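Local coordinates for protein type I modular polyketide synthase (PDB 6IYR) that probably selects an acyl extender unit carried on coenzyme A and transfers it to the acyl carrier protein of module 8 in salinomycin biosynthesis, at residues L281-V284 with T290-S293; P349-V354 with E380-T385; V405-T410 with A418-T423; G422-D427 with A432-S437; T436-A441 with V446-D451. All blocks are in the same frame, centred on the assembly; numbering follows the deposited sequence.

Interaction 1 of 5, residues L281-V284 with T290-S293; sequences LASV and TVVS
A classic beta bulge, with Ala282 and Ser283 set opposite the single residue Val291, interrupts the antiparallel hairpin of strands 279-286 and 289-294. The sheet order 313-316, 257-261, 289-294, 279-286 fits the ferredoxin-like small subdomain known from acyltransferases of this family. The short segments run at 164° to each other, their axes 4.5 Å apart. A change of register is the evidence for the bulge: Leu281 and Val292 form a non-hydrogen-bonded pair, yet two residues later Ser283 pairs with Val291, a hydrogen-bonded position. Val291 O therefore takes two donors, Ala282 N at 2.8 Å through a bent bond (138° at the hydrogen) and Ser283 N at 3.1 Å through a straighter one (158°). Val291 N returns a bond to Ser283 O at 2.9 Å. The extra residue turns its methyl to the partner strand, Ala282 CB lying 3.8 Å from Ser293 OG, a hydroxyl bonded to Ser322 O. On the face packed by helix 265-273 the side chains of Leu281 and Thr290 cross at about a right angle, with Leu281 CD1 4.1 Å from Thr290 CB. On the other face Ser283, which also touches His219 of a GxSxG sequence, sets its OG 3.2 Å from Val291 CB.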
# COMPACT_ATOMS: atom_id res chain seq x y z
N LEU A 281 5.79 0.83 -22.87
CA LEU A 281 5.98 0.06 -21.64
C LEU A 281 5.74 0.94 -20.42
O LEU A 281 6.51 1.85 -20.11
CB LEU A 281 7.38 -0.55 -21.61
CG LEU A 281 7.57 -1.44 -20.36
CD1 LEU A 281 6.55 -2.56 -20.25
CD2 LEU A 281 8.97 -2.02 -20.40
N ALA A 282 4.57 0.80 -19.81
CA ALA A 282 4.19 1.73 -18.75
C ALA A 282 4.75 1.31 -17.39
O ALA A 282 5.20 2.16 -16.62
CB ALA A 282 2.69 1.88 -18.69
N SER A 283 4.78 0.02 -17.10
CA SER A 283 5.29 -0.37 -15.79
C SER A 283 5.81 -1.77 -15.83
O SER A 283 5.31 -2.61 -16.57
CB SER A 283 4.20 -0.17 -14.71
OG SER A 283 3.26 -1.20 -14.70
N VAL A 284 6.90 -1.99 -15.10
CA VAL A 284 7.41 -3.33 -14.85
C VAL A 284 7.27 -3.64 -13.38
O VAL A 284 8.00 -3.07 -12.55
CB VAL A 284 8.89 -3.42 -15.22
CG1 VAL A 284 9.43 -4.84 -15.03
CG2 VAL A 284 9.08 -2.96 -16.66
N THR A 290 4.01 -7.04 -16.39
CA THR A 290 4.23 -5.73 -16.98
C THR A 290 2.91 -5.13 -17.39
O THR A 290 1.90 -5.85 -17.49
CB THR A 290 5.08 -5.80 -18.25
OG1 THR A 290 4.27 -6.35 -19.29
CG2 THR A 290 6.30 -6.66 -18.08
N VAL A 291 2.90 -3.81 -17.55
CA VAL A 291 1.72 -3.08 -17.99
C VAL A 291 2.12 -2.25 -19.22
O VAL A 291 3.17 -1.59 -19.23
CB VAL A 291 1.12 -2.21 -16.86
CG1 VAL A 291 -0.07 -1.40 -17.38
CG2 VAL A 291 0.66 -3.07 -15.68
N VAL A 292 1.30 -2.35 -20.26
CA VAL A 292 1.49 -1.59 -21.47
C VAL A 292 0.38 -0.59 -21.67
O VAL A 292 -0.80 -0.89 -21.46
CB VAL A 292 1.52 -2.55 -22.68
CG1 VAL A 292 1.51 -1.82 -24.00
CG2 VAL A 292 2.72 -3.44 -22.55
N SER A 293 0.74 0.64 -22.02
CA SER A 293 -0.27 1.67 -22.20
C SER A 293 -0.30 2.10 -23.66
O SER A 293 0.70 1.98 -24.32
CB SER A 293 0.03 2.89 -21.33
OG SER A 293 1.17 3.61 -21.76

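Interaction 2 of 5, residues P349-V354 with E380-T385; sequences PFLSTV and EDAVRT
Leu351 and Ala382 bury most of the surface here, with smaller shares from Thr385 and Thr353. The contact joins an extended segment to one side of helix 379-388 without any hydrogen bond between the two. Leu351 reaches the helix because its CG stands anti to the backbone N (chi1 176°), which carries the CD2 branch forward. That single methyl makes three contacts: CD2 lies 3.5 Å from the backbone oxygen Ala382 O, 3.8 Å from Ala382 CB, and 3.8 Å from Thr385 CG2 one turn further along. CD2 thus fits between two residues spaced three apart on the same side of the helix. Ala382 CB is shared in its turn, since Thr353 CG2 approaches it at 3.9 Å. The small methyl of alanine lets the chain come close, with the CA atoms of Thr353 and Ala382 6.1 Å apart.

The polar ends are directed elsewhere. Thr385 OG1 bonds back to Asp381 O at 3.1 Å, on the opposite face of that carbonyl from Thr385 N, while its CG2 is left for Leu351. Thr353 OG1 bonds to Gly218 O and its backbone N to Glu223. The adjacent Ser352 forms an ST turn, its OG accepting from Val354 N. Leu351 is backbone-bonded to Val216 of the parallel sheet. The arrangement is therefore apolar packing of an extended segment on a helix, probably within the large hydrolase-like subdomain and close to its junction with the ferredoxin-like one, beside a GxSxG sequence resembling a nucleophile elbow.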
# COMPACT_ATOMS: atom_id res chain seq x y z
N PRO A 349 14.44 7.41 3.51
CA PRO A 349 14.98 7.07 2.22
C PRO A 349 13.85 6.86 1.18
O PRO A 349 12.86 6.14 1.47
CB PRO A 349 15.71 5.77 2.49
CG PRO A 349 16.21 5.91 3.92
CD PRO A 349 15.15 6.73 4.62
N PHE A 350 14.04 7.45 -0.00
CA PHE A 350 13.06 7.41 -1.11
C PHE A 350 13.74 6.84 -2.34
O PHE A 350 14.68 7.43 -2.90
CB PHE A 350 12.53 8.83 -1.35
CG PHE A 350 11.51 8.94 -2.47
CD1 PHE A 350 11.90 8.83 -3.80
CD2 PHE A 350 10.25 9.42 -2.20
CE1 PHE A 350 10.96 8.94 -4.81
CE2 PHE A 350 9.33 9.63 -3.22
CZ PHE A 350 9.68 9.39 -4.53
N LEU A 351 13.36 5.61 -2.68
CA LEU A 351 13.90 4.93 -3.82
C LEU A 351 13.01 5.17 -5.05
O LEU A 351 11.89 4.69 -5.12
CB LEU A 351 14.09 3.46 -3.53
CG LEU A 351 14.57 2.60 -4.70
CD1 LEU A 351 15.83 3.16 -5.33
CD2 LEU A 351 14.78 1.16 -4.24
N SER A 352 13.50 5.99 -5.97
CA SER A 352 12.73 6.38 -7.16
C SER A 352 12.51 5.20 -8.07
O SER A 352 13.44 4.49 -8.47
CB SER A 352 13.46 7.48 -7.92
OG SER A 352 12.73 7.87 -9.08
N THR A 353 11.26 5.01 -8.43
CA THR A 353 10.94 4.02 -9.45
C THR A 353 10.99 4.67 -10.84
O THR A 353 10.80 4.00 -11.86
CB THR A 353 9.55 3.43 -9.20
OG1 THR A 353 8.59 4.48 -9.15
CG2 THR A 353 9.54 2.68 -7.89
N VAL A 354 11.33 5.96 -10.87
CA VAL A 354 11.64 6.63 -12.15
C VAL A 354 13.09 6.45 -12.52
O VAL A 354 13.42 5.88 -13.57
CB VAL A 354 11.35 8.13 -12.12
CG1 VAL A 354 11.64 8.77 -13.48
CG2 VAL A 354 9.91 8.38 -11.74
N GLU A 380 9.79 -3.32 -10.31
CA GLU A 380 10.52 -4.55 -10.03
C GLU A 380 11.96 -4.26 -9.68
O GLU A 380 12.51 -4.86 -8.79
CB GLU A 380 10.47 -5.52 -11.21
CG GLU A 380 11.37 -6.73 -11.04
CD GLU A 380 11.62 -7.51 -12.31
OE1 GLU A 380 11.15 -7.11 -13.38
OE2 GLU A 380 12.30 -8.53 -12.24
N ASP A 381 12.56 -3.32 -10.39
CA ASP A 381 13.92 -2.93 -10.19
C ASP A 381 14.13 -2.40 -8.79
O ASP A 381 15.09 -2.75 -8.14
CB ASP A 381 14.19 -1.80 -11.14
CG ASP A 381 15.40 -2.03 -11.94
OD1 ASP A 381 15.25 -2.22 -13.16
OD2 ASP A 381 16.49 -2.01 -11.35
N ALA A 382 13.22 -1.57 -8.33
CA ALA A 382 13.31 -1.02 -7.01
C ALA A 382 13.21 -2.11 -5.97
O ALA A 382 13.97 -2.13 -5.03
CB ALA A 382 12.22 -0.01 -6.81
N VAL A 383 12.29 -3.04 -6.17
CA VAL A 383 12.12 -4.12 -5.22
C VAL A 383 13.38 -4.97 -5.14
O VAL A 383 13.81 -5.33 -4.07
CB VAL A 383 10.90 -4.99 -5.54
CG1 VAL A 383 10.88 -6.21 -4.65
CG2 VAL A 383 9.62 -4.19 -5.37
N ARG A 384 13.98 -5.25 -6.28
CA ARG A 384 15.20 -6.03 -6.33
C ARG A 384 16.31 -5.31 -5.59
O ARG A 384 17.06 -5.91 -4.87
CB ARG A 384 15.59 -6.33 -7.76
CG ARG A 384 14.80 -7.47 -8.38
CD ARG A 384 15.19 -7.73 -9.81
NE ARG A 384 14.42 -8.82 -10.38
CZ ARG A 384 14.81 -10.08 -10.37
NH1 ARG A 384 14.05 -11.02 -10.90
NH2 ARG A 384 15.96 -10.40 -9.83
N THR A 385 16.40 -4.00 -5.76
CA THR A 385 17.38 -3.20 -5.07
C THR A 385 17.21 -3.35 -3.55
O THR A 385 18.19 -3.59 -2.83
CB THR A 385 17.23 -1.75 -5.48
OG1 THR A 385 17.70 -1.65 -6.82
CG2 THR A 385 18.03 -0.81 -4.61

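Interaction 3 of 5, residues V405-T410 with A418-T423; sequences VGVQET and AVTQGT
Val407 and Thr420 meet methyl against methyl, in a helix-on-strand contact confined to very few side chains. Thr420 CG2 presses against Val407 CG1 at 3.3 Å and Val407 CB at 3.4 Å, both tighter than ordinary carbon-carbon contact. Strain shows in the threonine as well: its chi1 of -19° lies close to an eclipsed arrangement, so the modelled rotation of this side chain deserves caution. In that rotation Thr420 OG1 lies 3.5 Å from Val407 CG1, and has no hydrogen-bond partner in the model although the contact buries it. Gln408 flanks the same hydroxyl, with its CB 4.2 Å from Thr420 OG1, and its chain bends at chi2 toward the threonine.

One shell further out, Phe394 of strand 393-396 touches both Val407 and Thr420, while Phe379 adds a second aromatic neighbour to Val407. The backbone of the strand fixes the position of Thr420: Val419 and Gln421, on its two sides in sequence, are backbone-bonded to Phe394, and Gln421 also to Glu396, of the adjacent strand. Thr420 points to helix 404-414, whereas Gln421 points away and packs on helix 431-443. The contact is thus the last step of a beta-alpha-beta unit, strand 393-396, helix 404-414 and strand 419-421, with the final strand at one end of the parallel four-stranded sheet and a helix packed on each of its faces.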
# COMPACT_ATOMS: atom_id res chain seq x y z
N VAL A 405 0.99 -8.82 -5.23
CA VAL A 405 1.28 -9.96 -6.13
C VAL A 405 2.62 -9.78 -6.85
O VAL A 405 3.38 -10.73 -7.04
CB VAL A 405 0.17 -10.13 -7.17
CG1 VAL A 405 0.57 -11.17 -8.22
CG2 VAL A 405 -1.12 -10.54 -6.46
N GLY A 406 2.89 -8.56 -7.31
CA GLY A 406 4.13 -8.29 -8.02
C GLY A 406 5.35 -8.29 -7.12
O GLY A 406 6.42 -8.77 -7.49
N VAL A 407 5.20 -7.78 -5.90
CA VAL A 407 6.32 -7.90 -4.94
C VAL A 407 6.60 -9.38 -4.65
O VAL A 407 7.74 -9.84 -4.70
CB VAL A 407 6.03 -7.14 -3.63
CG1 VAL A 407 7.17 -7.32 -2.60
CG2 VAL A 407 5.76 -5.66 -3.91
N GLN A 408 5.53 -10.14 -4.43
CA GLN A 408 5.68 -11.56 -4.10
C GLN A 408 6.33 -12.34 -5.23
O GLN A 408 7.22 -13.18 -4.99
CB GLN A 408 4.30 -12.17 -3.80
CG GLN A 408 4.38 -13.60 -3.27
CD GLN A 408 5.08 -13.69 -1.93
OE1 GLN A 408 6.22 -14.18 -1.82
NE2 GLN A 408 4.47 -13.10 -0.92
N GLU A 409 6.00 -11.97 -6.46
CA GLU A 409 6.61 -12.60 -7.63
C GLU A 409 8.11 -12.30 -7.70
O GLU A 409 8.91 -13.16 -8.09
CB GLU A 409 5.89 -12.10 -8.90
CG GLU A 409 6.38 -12.70 -10.22
CD GLU A 409 5.58 -12.21 -11.43
OE1 GLU A 409 5.93 -11.18 -12.05
OE2 GLU A 409 4.63 -12.91 -11.81
N THR A 410 8.52 -11.09 -7.35
CA THR A 410 9.96 -10.83 -7.39
C THR A 410 10.72 -11.43 -6.21
O THR A 410 11.81 -11.97 -6.39
CB THR A 410 10.36 -9.37 -7.66
OG1 THR A 410 11.13 -8.85 -6.58
CG2 THR A 410 9.22 -8.53 -8.00
N ALA A 418 11.58 -12.73 2.56
CA ALA A 418 10.93 -11.47 2.77
C ALA A 418 9.45 -11.66 2.58
O ALA A 418 9.03 -12.60 1.94
CB ALA A 418 11.46 -10.43 1.81
N VAL A 419 8.67 -10.77 3.14
CA VAL A 419 7.23 -10.86 3.03
C VAL A 419 6.59 -9.57 2.52
O VAL A 419 7.16 -8.51 2.65
CB VAL A 419 6.60 -11.24 4.38
CG1 VAL A 419 7.08 -12.60 4.82
CG2 VAL A 419 6.92 -10.21 5.43
N THR A 420 5.42 -9.70 1.93
CA THR A 420 4.65 -8.58 1.43
C THR A 420 3.27 -8.62 1.99
O THR A 420 2.69 -9.68 2.10
CB THR A 420 4.37 -8.67 -0.07
OG1 THR A 420 5.26 -9.57 -0.70
CG2 THR A 420 4.43 -7.32 -0.68
N GLN A 421 2.74 -7.46 2.32
CA GLN A 421 1.40 -7.37 2.81
C GLN A 421 0.76 -6.01 2.57
O GLN A 421 1.42 -5.05 2.29
CB GLN A 421 1.35 -7.72 4.27
CG GLN A 421 1.87 -6.66 5.18
CD GLN A 421 1.34 -6.87 6.56
OE1 GLN A 421 0.31 -6.33 6.91
NE2 GLN A 421 2.00 -7.69 7.32
N GLY A 422 -0.55 -6.00 2.65
CA GLY A 422 -1.34 -4.81 2.50
C GLY A 422 -1.79 -4.23 3.83
O GLY A 422 -1.32 -4.60 4.89
N THR A 423 -2.68 -3.28 3.72
CA THR A 423 -3.29 -2.62 4.85
C THR A 423 -4.78 -2.92 4.92
O THR A 423 -5.21 -3.71 5.77
CB THR A 423 -3.02 -1.11 4.85
OG1 THR A 423 -1.62 -0.90 4.91
CG2 THR A 423 -3.58 -0.46 6.06

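Interaction 4 of 5, residues G422-D427 with A432-S437; sequences GTLRRD and ARFLTS
Thr423 O and Ser437 OG are joined by the main hydrogen bond across this contact, which ties the loop after strand 419-421 to helix 431-443. The distance from donor Ser437 OG to Thr423 O is 2.7 Å, and the hydroxyl is tilted only 17° from the carbonyl plane. Gly422 O lies 3.4 Å from Ser437 OG, at most a weak bond.

Apolar contacts form the second group. Thr423 CG2, set anti to the backbone N, stands over the face of the Phe434 ring, 3.7 Å from its centroid and 13° off the ring normal, a clear CH-pi geometry. Leu424 CD2 reaches the same ring obliquely, 4.0 Å from Phe434 CD2. The aliphatic part of Arg433 also takes part, its CG 3.7 Å from Leu424 CA. Beyond the contact, Trp206 meets Phe434 ring to ring and, together with Glu396 O, binds Thr423 OG1.

The third group is a stack of cations. The guanidinium groups of Arg425 and Arg433 lie flat on one another with centres 3.6 Å apart and planes at 10°; both chains bend at chi2 and chi3, allowing the groups to overlap face to face. Face-to-face stacking lets the N-H groups bond outward, as Arg433 NH1 does in a salt bridge to Glu428, and the carboxylate probably offsets part of the repulsion between the like charges. The chemistry thus divides into a buried, apolar and hydrogen-bonded end and a charged outer end.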
# COMPACT_ATOMS: atom_id res chain seq x y z
N GLY A 422 -0.55 -6.00 2.65
CA GLY A 422 -1.34 -4.81 2.50
C GLY A 422 -1.79 -4.23 3.83
O GLY A 422 -1.32 -4.60 4.89
N THR A 423 -2.68 -3.28 3.72
CA THR A 423 -3.29 -2.62 4.85
C THR A 423 -4.78 -2.92 4.92
O THR A 423 -5.21 -3.71 5.77
CB THR A 423 -3.02 -1.11 4.85
OG1 THR A 423 -1.62 -0.90 4.91
CG2 THR A 423 -3.58 -0.46 6.06
N LEU A 424 -5.57 -2.30 4.05
CA LEU A 424 -6.97 -2.56 4.01
C LEU A 424 -7.33 -3.38 2.80
O LEU A 424 -6.51 -3.60 1.91
CB LEU A 424 -7.71 -1.27 4.01
CG LEU A 424 -7.37 -0.28 5.13
CD1 LEU A 424 -8.23 0.96 4.91
CD2 LEU A 424 -7.64 -0.80 6.54
N ARG A 425 -8.61 -3.69 2.70
CA ARG A 425 -9.15 -4.37 1.55
C ARG A 425 -10.49 -3.80 1.17
O ARG A 425 -11.18 -3.32 2.04
CB ARG A 425 -9.43 -5.81 1.94
CG ARG A 425 -8.49 -6.75 1.31
CD ARG A 425 -7.62 -7.31 2.39
NE ARG A 425 -7.98 -8.70 2.57
CZ ARG A 425 -7.10 -9.67 2.78
NH1 ARG A 425 -7.52 -10.92 2.89
NH2 ARG A 425 -5.82 -9.39 2.94
N ARG A 426 -10.93 -4.06 -0.05
CA ARG A 426 -12.25 -3.65 -0.47
C ARG A 426 -13.31 -4.18 0.49
O ARG A 426 -13.28 -5.33 0.91
CB ARG A 426 -12.52 -4.16 -1.87
CG ARG A 426 -13.76 -3.53 -2.50
CD ARG A 426 -13.56 -3.42 -4.00
NE ARG A 426 -13.02 -4.67 -4.49
CZ ARG A 426 -11.95 -4.80 -5.26
NH1 ARG A 426 -11.57 -6.01 -5.63
NH2 ARG A 426 -11.35 -3.75 -5.78
N ASP A 427 -14.22 -3.31 0.86
CA ASP A 427 -15.30 -3.61 1.81
C ASP A 427 -14.77 -3.95 3.18
O ASP A 427 -15.57 -4.16 4.08
CB ASP A 427 -16.25 -4.71 1.28
CG ASP A 427 -16.95 -4.30 -0.04
OD1 ASP A 427 -17.23 -3.10 -0.26
OD2 ASP A 427 -17.17 -5.18 -0.90
N ALA A 432 -10.80 -3.51 12.14
CA ALA A 432 -10.73 -4.97 12.17
C ALA A 432 -9.66 -5.41 11.20
O ALA A 432 -8.81 -6.25 11.52
CB ALA A 432 -12.06 -5.59 11.80
N ARG A 433 -9.71 -4.88 9.98
CA ARG A 433 -8.80 -5.34 8.96
C ARG A 433 -7.39 -4.80 9.24
O ARG A 433 -6.38 -5.48 9.10
CB ARG A 433 -9.28 -4.93 7.57
CG ARG A 433 -8.22 -5.05 6.48
CD ARG A 433 -7.59 -6.44 6.39
NE ARG A 433 -8.60 -7.45 6.12
CZ ARG A 433 -8.35 -8.76 6.09
NH1 ARG A 433 -9.34 -9.61 5.89
NH2 ARG A 433 -7.12 -9.20 6.27
N PHE A 434 -7.35 -3.58 9.70
CA PHE A 434 -6.08 -2.96 9.97
C PHE A 434 -5.37 -3.74 11.06
O PHE A 434 -4.22 -4.13 10.90
CB PHE A 434 -6.28 -1.49 10.35
CG PHE A 434 -5.10 -0.58 9.99
CD1 PHE A 434 -3.79 -0.96 10.27
CD2 PHE A 434 -5.31 0.66 9.44
CE1 PHE A 434 -2.72 -0.13 9.97
CE2 PHE A 434 -4.25 1.50 9.14
CZ PHE A 434 -2.95 1.10 9.40
N LEU A 435 -6.07 -4.06 12.15
CA LEU A 435 -5.46 -4.84 13.23
C LEU A 435 -4.96 -6.12 12.70
O LEU A 435 -3.89 -6.61 13.10
CB LEU A 435 -6.48 -5.18 14.33
CG LEU A 435 -6.48 -4.30 15.56
CD1 LEU A 435 -7.54 -4.80 16.54
CD2 LEU A 435 -5.10 -4.31 16.21
N THR A 436 -5.72 -6.77 11.84
CA THR A 436 -5.21 -8.02 11.33
C THR A 436 -3.99 -7.86 10.42
O THR A 436 -3.04 -8.65 10.49
CB THR A 436 -6.28 -9.03 10.85
OG1 THR A 436 -5.89 -9.63 9.62
CG2 THR A 436 -7.64 -8.48 10.79
N SER A 437 -3.90 -6.72 9.75
CA SER A 437 -2.67 -6.38 9.03
C SER A 437 -1.49 -6.14 9.94
O SER A 437 -0.42 -6.65 9.67
CB SER A 437 -2.91 -5.19 8.11
OG SER A 437 -3.78 -5.59 7.05

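Interaction 5 of 5, residues T436-A441 with V446-D451; sequences TSLAEA and VPVDWD
Leu438 meets Val448 and Trp450, and from there the contact runs down one side of helix 431-443 to Ala441, as the chain turns back along the helix it has just left. Two kinds of group meet at Leu438: its backbone oxygen, Leu438 O, lies 3.5 Å from Val448 CG2, and its side chain approaches the indole, with CB 4.1 Å from Trp450 CH2. Ala439 follows. Its methyl points away from the returning chain, so it is mainly the backbone that is touched, Ala439 N lying 3.9 Å from Trp450 CH2, near the plane of the ring and at its edge. One face of the indole is covered from within its own segment, Val448 CG1 sitting 3.7 Å above the ring plane, over the centre; Trp442 meets the same indole edge to face.

Ala441 closes the contact. Its CB packs 3.6 Å from Val446 CB, and its oxygen Ala441 O accepts from Val446 N at 3.0 Å. This bond comes from well above the carbonyl plane (46°) rather than along a lone pair. Directly after it, Pro447 centres an inverse gamma turn that redirects Val448 back to the helix. Trp206 backs Leu438 and Ala441 on the side of helix 188-208. The chemistry implies a chain reversal bridged by one backbone hydrogen bond and lined by apolar packing, Ala441 CB against Val446 and Trp450 against the Leu438-Ala439 backbone.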
# COMPACT_ATOMS: atom_id res chain seq x y z
N THR A 436 -5.72 -6.77 11.84
CA THR A 436 -5.21 -8.02 11.33
C THR A 436 -3.99 -7.86 10.42
O THR A 436 -3.04 -8.65 10.49
CB THR A 436 -6.28 -9.03 10.85
OG1 THR A 436 -5.89 -9.63 9.62
CG2 THR A 436 -7.64 -8.48 10.79
N SER A 437 -3.90 -6.72 9.75
CA SER A 437 -2.67 -6.38 9.03
C SER A 437 -1.49 -6.14 9.94
O SER A 437 -0.42 -6.65 9.67
CB SER A 437 -2.91 -5.19 8.11
OG SER A 437 -3.78 -5.59 7.05
N LEU A 438 -1.67 -5.35 11.00
CA LEU A 438 -0.64 -5.21 12.01
C LEU A 438 -0.19 -6.58 12.58
O LEU A 438 0.99 -6.79 12.80
CB LEU A 438 -1.12 -4.34 13.15
CG LEU A 438 -1.51 -2.92 12.80
CD1 LEU A 438 -2.24 -2.32 13.99
CD2 LEU A 438 -0.28 -2.09 12.48
N ALA A 439 -1.13 -7.49 12.81
CA ALA A 439 -0.78 -8.81 13.35
C ALA A 439 0.10 -9.60 12.41
O ALA A 439 1.06 -10.23 12.85
CB ALA A 439 -2.05 -9.62 13.62
N GLU A 440 -0.30 -9.69 11.15
CA GLU A 440 0.53 -10.37 10.16
C GLU A 440 1.93 -9.80 10.17
O GLU A 440 2.92 -10.53 10.09
CB GLU A 440 0.01 -10.18 8.75
CG GLU A 440 -1.30 -10.85 8.47
CD GLU A 440 -1.94 -10.32 7.22
OE1 GLU A 440 -1.19 -10.11 6.23
OE2 GLU A 440 -3.16 -10.07 7.26
N ALA A 441 1.99 -8.49 10.15
CA ALA A 441 3.30 -7.84 10.14
C ALA A 441 4.10 -8.28 11.35
O ALA A 441 5.25 -8.70 11.24
CB ALA A 441 3.15 -6.35 10.17
N VAL A 446 7.91 -7.42 11.95
CA VAL A 446 7.76 -5.98 11.88
C VAL A 446 7.44 -5.48 13.27
O VAL A 446 6.57 -6.04 13.93
CB VAL A 446 6.62 -5.63 10.93
CG1 VAL A 446 6.44 -4.14 10.87
CG2 VAL A 446 6.90 -6.22 9.57
N PRO A 447 8.11 -4.40 13.71
CA PRO A 447 8.05 -4.01 15.13
C PRO A 447 6.82 -3.20 15.50
O PRO A 447 6.92 -2.09 15.98
CB PRO A 447 9.33 -3.20 15.35
CG PRO A 447 9.66 -2.65 13.99
CD PRO A 447 9.07 -3.57 12.96
N VAL A 448 5.66 -3.83 15.44
CA VAL A 448 4.45 -3.23 15.93
C VAL A 448 4.59 -2.98 17.43
O VAL A 448 5.14 -3.81 18.16
CB VAL A 448 3.25 -4.16 15.64
CG1 VAL A 448 1.95 -3.59 16.21
CG2 VAL A 448 3.14 -4.41 14.14
N ASP A 449 4.05 -1.88 17.89
CA ASP A 449 3.97 -1.58 19.30
C ASP A 449 2.54 -1.72 19.79
O ASP A 449 1.68 -0.87 19.55
CB ASP A 449 4.44 -0.15 19.55
CG ASP A 449 4.44 0.22 21.04
OD1 ASP A 449 4.15 -0.65 21.89
OD2 ASP A 449 4.65 1.39 21.36
N TRP A 450 2.26 -2.84 20.46
CA TRP A 450 0.88 -3.19 20.77
C TRP A 450 0.19 -2.26 21.75
O TRP A 450 -1.03 -2.14 21.71
CB TRP A 450 0.79 -4.63 21.20
CG TRP A 450 1.05 -5.53 20.04
CD1 TRP A 450 2.15 -6.28 19.83
CD2 TRP A 450 0.19 -5.74 18.91
NE1 TRP A 450 2.04 -6.95 18.63
CE2 TRP A 450 0.83 -6.66 18.07
CE3 TRP A 450 -1.06 -5.24 18.54
CZ2 TRP A 450 0.25 -7.11 16.87
CZ3 TRP A 450 -1.65 -5.72 17.40
CH2 TRP A 450 -0.98 -6.63 16.56
N ASP A 451 0.97 -1.51 22.52
CA ASP A 451 0.45 -0.44 23.37
C ASP A 451 -0.35 0.62 22.60
O ASP A 451 -1.20 1.30 23.18
CB ASP A 451 1.60 0.24 24.13
CG ASP A 451 2.23 -0.67 25.20
OD1 ASP A 451 1.57 -1.64 25.61
OD2 ASP A 451 3.38 -0.43 25.61

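In the fold
The five contacts follow one another in chain order and trace a path across the domain, with successive centres about 16, 14, 15 and 12 Å apart and interactions 1 and 5 about 33 Å apart on opposite sides of the chain's centre. Interaction 1 lies in the mixed sheet, and Val284 O probably bonds to Glu380 N of interaction 2. Helix 379-388 then packs on helix 404-414, through Val383 and Thr410, leading to interaction 3 at the parallel sheet. Interactions 3 and 4 share Gly422 and Thr423; interactions 4 and 5 share Thr436 and Ser437 of helix 431-443. The contacts thus lead from the probable small ferredoxin-like subdomain through the parallel-sheet part to the segment following helix 431-443.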